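Local coordinates for protein Exo-poly-alpha-D-galacturonosidase (Thermotoga maritima, PDB 3JUR) that probably hydrolyses the galacturonosyl linkages of polygalacturonate, as a tetrameric, hyperthermoactive exopolygalacturonase of glycosyl hydrolase family 28, at residues L299-V313 with L328-F342. Numbering follows the deposited sequence.
Sequences LVIGSEMSGGVRNVV and LKTNSRRGGYMENIF
I301 and M338 run antiparallel, side by side, between the two strand layers, CG2 of I301 lying 3.4 Å from SD of M338. The thioether suits this place because it is apolar and flexible, and M305, its chain laid across that of M338, brings CG to 3.8 Å from the same sulfur. I301 also lies alongside L328, while I341 rests CD1 on CB of V312; branched aliphatic side chains fill this tightly packed interior. These are neighbouring coils of the right-handed parallel beta-helix of family 28: V309 is paired with M338 and V312 with I341 in the parallel strands, and CD1 of I341 reaches both valines. N311 and N340 are like residues stacked, ND2 of N340 giving a 3.1 Å hydrogen bond to OD1 of N311, and both backbones take the left-handed conformation that asparagine tolerates well. In the loops, R334 reaches S303 side-on: NE bonds to the carbonyl O from above its plane (2.7 Å), and NH2 makes an almost straight bond (170°) to OG, which chi1 of 75° holds between backbone N and carbonyl carbon. D270 pairs with NH1, and OG of S306 returns a bond to the R334 carbonyl, on a lone pair. A leucine in place of R334 would probably leave the S303 carbonyl and hydroxyl without these donors and D270 without this positive partner. G308 makes a CH-pi contact, CA over the Y337 ring face; a CB would run into the ring and the preceding carbonyl. The partly exposed side is looser: the R310 guanidinium lies 20° from the Y337 ring plane, with OH over one face but not hydrogen-bonded to it, and a water bridges NH2 of R310 to OE2 of E339. R310 NH1 pairs with E281, and E339 OE1 with R374, in salt bridges.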
loop_
_atom_site.group_PDB
_atom_site.type_symbol
_atom_site.label_atom_id
_atom_site.label_comp_id
_atom_site.label_asym_id
_atom_site.label_seq_id
_atom_site.Cartn_x
_atom_site.Cartn_y
_atom_site.Cartn_z
ATOM N N LEU D 299 10.249 24.564 -9.419
ATOM C CA LEU D 299 11.577 24.591 -10.021
ATOM C C LEU D 299 11.459 24.197 -11.482
ATOM O O LEU D 299 11.037 23.079 -11.802
ATOM C CB LEU D 299 12.558 23.652 -9.312
ATOM C CG LEU D 299 13.967 23.858 -9.906
ATOM C CD1 LEU D 299 14.704 25.055 -9.250
ATOM C CD2 LEU D 299 14.801 22.616 -9.875
ATOM N N VAL D 300 11.850 25.114 -12.365
ATOM C CA VAL D 300 11.653 24.934 -13.793
ATOM C C VAL D 300 12.977 25.059 -14.548
ATOM O O VAL D 300 13.814 25.905 -14.214
ATOM C CB VAL D 300 10.596 25.931 -14.331
ATOM C CG1 VAL D 300 10.252 25.658 -15.799
ATOM C CG2 VAL D 300 9.336 25.854 -13.502
ATOM N N ILE D 301 13.183 24.187 -15.532
ATOM C CA ILE D 301 14.312 24.327 -16.452
ATOM C C ILE D 301 13.743 24.529 -17.863
ATOM O O ILE D 301 12.866 23.770 -18.294
ATOM C CB ILE D 301 15.293 23.099 -16.438
ATOM C CG1 ILE D 301 15.553 22.539 -15.024
ATOM C CG2 ILE D 301 16.601 23.453 -17.145
ATOM C CD1 ILE D 301 16.316 23.453 -14.079
ATOM N N GLY D 302 14.222 25.562 -18.563
ATOM C CA GLY D 302 13.789 25.850 -19.936
ATOM C C GLY D 302 12.648 26.853 -20.032
ATOM O O GLY D 302 12.272 27.461 -19.029
ATOM N N SER D 303 12.064 27.027 -21.218
ATOM C CA SER D 303 12.390 26.248 -22.422
ATOM C C SER D 303 13.619 26.780 -23.152
ATOM O O SER D 303 14.158 26.122 -24.043
ATOM C CB SER D 303 11.210 26.261 -23.384
ATOM O OG SER D 303 11.109 27.522 -24.034
ATOM N N GLU D 304 14.042 27.985 -22.787
ATOM C CA GLU D 304 15.213 28.589 -23.397
ATOM C C GLU D 304 16.454 28.032 -22.705
ATOM O O GLU D 304 17.015 28.661 -21.820
ATOM C CB GLU D 304 15.154 30.114 -23.301
ATOM C CG GLU D 304 13.884 30.736 -23.902
ATOM C CD GLU D 304 12.795 31.020 -22.870
ATOM O OE1 GLU D 304 12.686 30.284 -21.865
ATOM O OE2 GLU D 304 12.042 31.992 -23.065
ATOM N N MET D 305 16.870 26.838 -23.120
ATOM C CA MET D 305 18.017 26.171 -22.515
ATOM C C MET D 305 19.047 25.769 -23.578
ATOM O O MET D 305 19.833 24.837 -23.375
ATOM C CB MET D 305 17.563 24.958 -21.676
ATOM C CG MET D 305 16.452 24.104 -22.305
ATOM S SD MET D 305 16.801 23.596 -24.004
ATOM C CE MET D 305 17.828 22.165 -23.694
ATOM N N SER D 306 19.047 26.493 -24.700
ATOM C CA SER D 306 19.899 26.168 -25.852
ATOM C C SER D 306 21.400 26.252 -25.557
ATOM O O SER D 306 22.207 25.664 -26.271
ATOM C CB SER D 306 19.556 27.071 -27.041
ATOM O OG SER D 306 18.214 26.870 -27.454
ATOM N N GLY D 307 21.764 26.997 -24.517
ATOM C CA GLY D 307 23.155 27.090 -24.082
ATOM C C GLY D 307 23.542 25.966 -23.137
ATOM O O GLY D 307 24.722 25.787 -22.829
ATOM N N GLY D 308 22.547 25.202 -22.688
ATOM C CA GLY D 308 22.756 24.128 -21.723
ATOM C C GLY D 308 22.377 24.546 -20.311
ATOM O O GLY D 308 22.477 25.723 -19.950
ATOM N N VAL D 309 21.901 23.579 -19.529
ATOM C CA VAL D 309 21.687 23.738 -18.087
ATOM C C VAL D 309 22.205 22.467 -17.418
ATOM O O VAL D 309 21.807 21.354 -17.783
ATOM C CB VAL D 309 20.192 23.976 -17.718
ATOM C CG1 VAL D 309 20.015 24.119 -16.196
ATOM C CG2 VAL D 309 19.616 25.215 -18.442
ATOM N N ARG D 310 23.106 22.627 -16.455
ATOM C CA ARG D 310 23.672 21.474 -15.748
ATOM C C ARG D 310 23.976 21.829 -14.299
ATOM O O ARG D 310 24.122 23.009 -13.973
ATOM C CB ARG D 310 24.947 20.965 -16.446
ATOM C CG ARG D 310 26.011 22.026 -16.658
ATOM C CD ARG D 310 27.415 21.447 -16.591
ATOM N NE ARG D 310 27.923 21.048 -17.898
ATOM C CZ ARG D 310 28.988 21.583 -18.496
ATOM N NH1 ARG D 310 29.688 22.553 -17.915
ATOM N NH2 ARG D 310 29.361 21.142 -19.687
ATOM N N ASN D 311 24.071 20.809 -13.448
ATOM C CA ASN D 311 24.460 20.966 -12.043
ATOM C C ASN D 311 23.611 21.976 -11.283
ATOM O O ASN D 311 24.083 23.027 -10.838
ATOM C CB ASN D 311 25.955 21.265 -11.921
ATOM C CG ASN D 311 26.802 20.165 -12.513
ATOM O OD1 ASN D 311 26.500 18.981 -12.345
ATOM N ND2 ASN D 311 27.860 20.545 -13.223
ATOM N N VAL D 312 22.335 21.640 -11.165
ATOM C CA VAL D 312 21.392 22.444 -10.424
ATOM C C VAL D 312 20.884 21.589 -9.280
ATOM O O VAL D 312 20.444 20.452 -9.498
ATOM C CB VAL D 312 20.209 22.874 -11.312
ATOM C CG1 VAL D 312 19.140 23.575 -10.478
ATOM C CG2 VAL D 312 20.688 23.785 -12.442
ATOM N N VAL D 313 20.971 22.127 -8.066
ATOM C CA VAL D 313 20.448 21.462 -6.886
ATOM C C VAL D 313 19.346 22.322 -6.275
ATOM O O VAL D 313 19.571 23.493 -5.933
ATOM C CB VAL D 313 21.547 21.198 -5.821
ATOM C CG1 VAL D 313 20.947 20.571 -4.567
ATOM C CG2 VAL D 313 22.672 20.313 -6.380
ATOM N N LEU D 328 10.729 20.371 -16.595
ATOM C CA LEU D 328 11.739 20.552 -17.645
ATOM C C LEU D 328 11.052 20.687 -19.013
ATOM O O LEU D 328 10.247 19.832 -19.401
ATOM C CB LEU D 328 12.770 19.409 -17.642
ATOM C CG LEU D 328 13.857 19.380 -16.549
ATOM C CD1 LEU D 328 13.290 19.148 -15.150
ATOM C CD2 LEU D 328 14.908 18.330 -16.849
ATOM N N LYS D 329 11.353 21.784 -19.716
ATOM C CA LYS D 329 10.735 22.105 -21.010
ATOM C C LYS D 329 11.799 22.340 -22.073
ATOM O O LYS D 329 12.747 23.097 -21.853
ATOM C CB LYS D 329 9.922 23.405 -20.945
ATOM C CG LYS D 329 9.119 23.645 -19.702
ATOM C CD LYS D 329 8.315 24.935 -19.822
ATOM C CE LYS D 329 9.115 26.149 -19.354
ATOM N NZ LYS D 329 8.234 27.347 -19.195
ATOM N N THR D 330 11.610 21.727 -23.239
ATOM C CA THR D 330 12.479 21.935 -24.393
ATOM C C THR D 330 11.784 21.396 -25.645
ATOM O O THR D 330 10.692 20.831 -25.555
ATOM C CB THR D 330 13.855 21.253 -24.207
ATOM O OG1 THR D 330 14.721 21.590 -25.301
ATOM C CG2 THR D 330 13.698 19.722 -24.111
ATOM N N ASN D 331 12.409 21.587 -26.804
ATOM C CA ASN D 331 11.950 20.986 -28.057
ATOM C C ASN D 331 13.106 20.866 -29.051
ATOM O O ASN D 331 14.229 21.276 -28.742
ATOM C CB ASN D 331 10.773 21.768 -28.656
ATOM C CG ASN D 331 11.121 23.221 -28.970
ATOM O OD1 ASN D 331 12.235 23.534 -29.393
ATOM N ND2 ASN D 331 10.157 24.110 -28.778
ATOM N N SER D 332 12.837 20.316 -30.237
ATOM C CA SER D 332 13.899 20.079 -31.221
ATOM C C SER D 332 14.347 21.319 -32.027
ATOM O O SER D 332 15.169 21.196 -32.938
ATOM C CB SER D 332 13.555 18.895 -32.141
ATOM O OG SER D 332 12.325 19.096 -32.816
ATOM N N ARG D 333 13.823 22.499 -31.699
ATOM C CA ARG D 333 14.406 23.749 -32.210
ATOM C C ARG D 333 15.538 24.225 -31.295
ATOM O O ARG D 333 16.354 25.045 -31.712
ATOM C CB ARG D 333 13.372 24.884 -32.326
ATOM C CG ARG D 333 11.959 24.468 -32.670
ATOM C CD ARG D 333 11.558 24.874 -34.066
ATOM N NE ARG D 333 11.099 26.256 -34.131
ATOM C CZ ARG D 333 10.139 26.695 -34.945
ATOM N NH1 ARG D 333 9.504 25.858 -35.756
ATOM N NH2 ARG D 333 9.804 27.979 -34.936
ATOM N N ARG D 334 15.581 23.714 -30.057
ATOM C CA ARG D 334 16.441 24.267 -29.004
ATOM C C ARG D 334 17.881 23.774 -28.995
ATOM O O ARG D 334 18.785 24.534 -28.656
ATOM C CB ARG D 334 15.849 24.018 -27.610
ATOM C CG ARG D 334 14.539 24.717 -27.310
ATOM C CD ARG D 334 14.702 26.215 -27.065
ATOM N NE ARG D 334 13.429 26.763 -26.610
ATOM C CZ ARG D 334 12.418 27.095 -27.414
ATOM N NH1 ARG D 334 12.530 26.975 -28.735
ATOM N NH2 ARG D 334 11.291 27.554 -26.889
ATOM N N GLY D 335 18.093 22.503 -29.318
ATOM C CA GLY D 335 19.394 21.872 -29.086
ATOM C C GLY D 335 19.752 21.992 -27.614
ATOM O O GLY D 335 18.864 22.006 -26.755
ATOM N N GLY D 336 21.049 22.093 -27.326
ATOM C CA GLY D 336 21.539 22.214 -25.956
ATOM C C GLY D 336 21.269 20.980 -25.120
ATOM O O GLY D 336 21.069 19.880 -25.656
ATOM N N TYR D 337 21.263 21.165 -23.800
ATOM C CA TYR D 337 21.070 20.063 -22.859
ATOM C C TYR D 337 20.444 20.528 -21.544
ATOM O O TYR D 337 20.502 21.709 -21.195
ATOM C CB TYR D 337 22.400 19.332 -22.587
ATOM C CG TYR D 337 23.502 20.225 -22.054
ATOM C CD1 TYR D 337 23.602 20.499 -20.685
ATOM C CD2 TYR D 337 24.439 20.802 -22.916
ATOM C CE1 TYR D 337 24.607 21.322 -20.187
ATOM C CE2 TYR D 337 25.451 21.636 -22.424
ATOM C CZ TYR D 337 25.524 21.885 -21.052
ATOM O OH TYR D 337 26.509 22.700 -20.544
ATOM N N MET D 338 19.821 19.587 -20.843
ATOM C CA MET D 338 19.466 19.725 -19.436
ATOM C C MET D 338 19.927 18.437 -18.788
ATOM O O MET D 338 19.518 17.347 -19.203
ATOM C CB MET D 338 17.951 19.924 -19.248
ATOM C CG MET D 338 17.407 21.176 -19.931
ATOM S SD MET D 338 15.639 21.433 -19.712
ATOM C CE MET D 338 14.982 20.198 -20.821
ATOM N N GLU D 339 20.815 18.549 -17.804
ATOM C CA GLU D 339 21.401 17.363 -17.173
ATOM C C GLU D 339 21.968 17.641 -15.787
ATOM O O GLU D 339 22.349 18.772 -15.486
ATOM C CB GLU D 339 22.478 16.730 -18.066
ATOM C CG GLU D 339 23.694 17.589 -18.329
ATOM C CD GLU D 339 24.747 16.862 -19.152
ATOM O OE1 GLU D 339 24.377 15.980 -19.959
ATOM O OE2 GLU D 339 25.947 17.178 -18.998
ATOM N N ASN D 340 22.033 16.595 -14.964
ATOM C CA ASN D 340 22.471 16.713 -13.581
ATOM C C ASN D 340 21.623 17.731 -12.824
ATOM O O ASN D 340 22.136 18.737 -12.307
ATOM C CB ASN D 340 23.970 17.047 -13.494
ATOM C CG ASN D 340 24.836 15.817 -13.307
ATOM O OD1 ASN D 340 24.345 14.687 -13.290
ATOM N ND2 ASN D 340 26.137 16.036 -13.140
ATOM N N ILE D 341 20.316 17.477 -12.810
ATOM C CA ILE D 341 19.361 18.301 -12.086
ATOM C C ILE D 341 18.924 17.491 -10.867
ATOM O O ILE D 341 18.469 16.344 -11.002
ATOM C CB ILE D 341 18.120 18.681 -12.967
ATOM C CG1 ILE D 341 18.544 19.164 -14.364
ATOM C CG2 ILE D 341 17.235 19.735 -12.254
ATOM C CD1 ILE D 341 19.407 20.451 -14.392
ATOM N N PHE D 342 19.081 18.083 -9.685
ATOM C CA PHE D 342 18.840 17.390 -8.428
ATOM C C PHE D 342 17.737 18.071 -7.639
ATOM O O PHE D 342 17.871 19.226 -7.249
ATOM C CB PHE D 342 20.130 17.328 -7.593
ATOM C CG PHE D 342 21.225 16.539 -8.236
ATOM C CD1 PHE D 342 21.409 15.201 -7.920
ATOM C CD2 PHE D 342 22.062 17.131 -9.174
ATOM C CE1 PHE D 342 22.422 14.463 -8.518
ATOM C CE2 PHE D 342 23.075 16.395 -9.790
ATOM C CZ PHE D 342 23.258 15.065 -9.460
HETATM O O HOH W 1 9.799 28.948 -21.807
HETATM O O HOH W 2 27.248 18.955 -20.456
#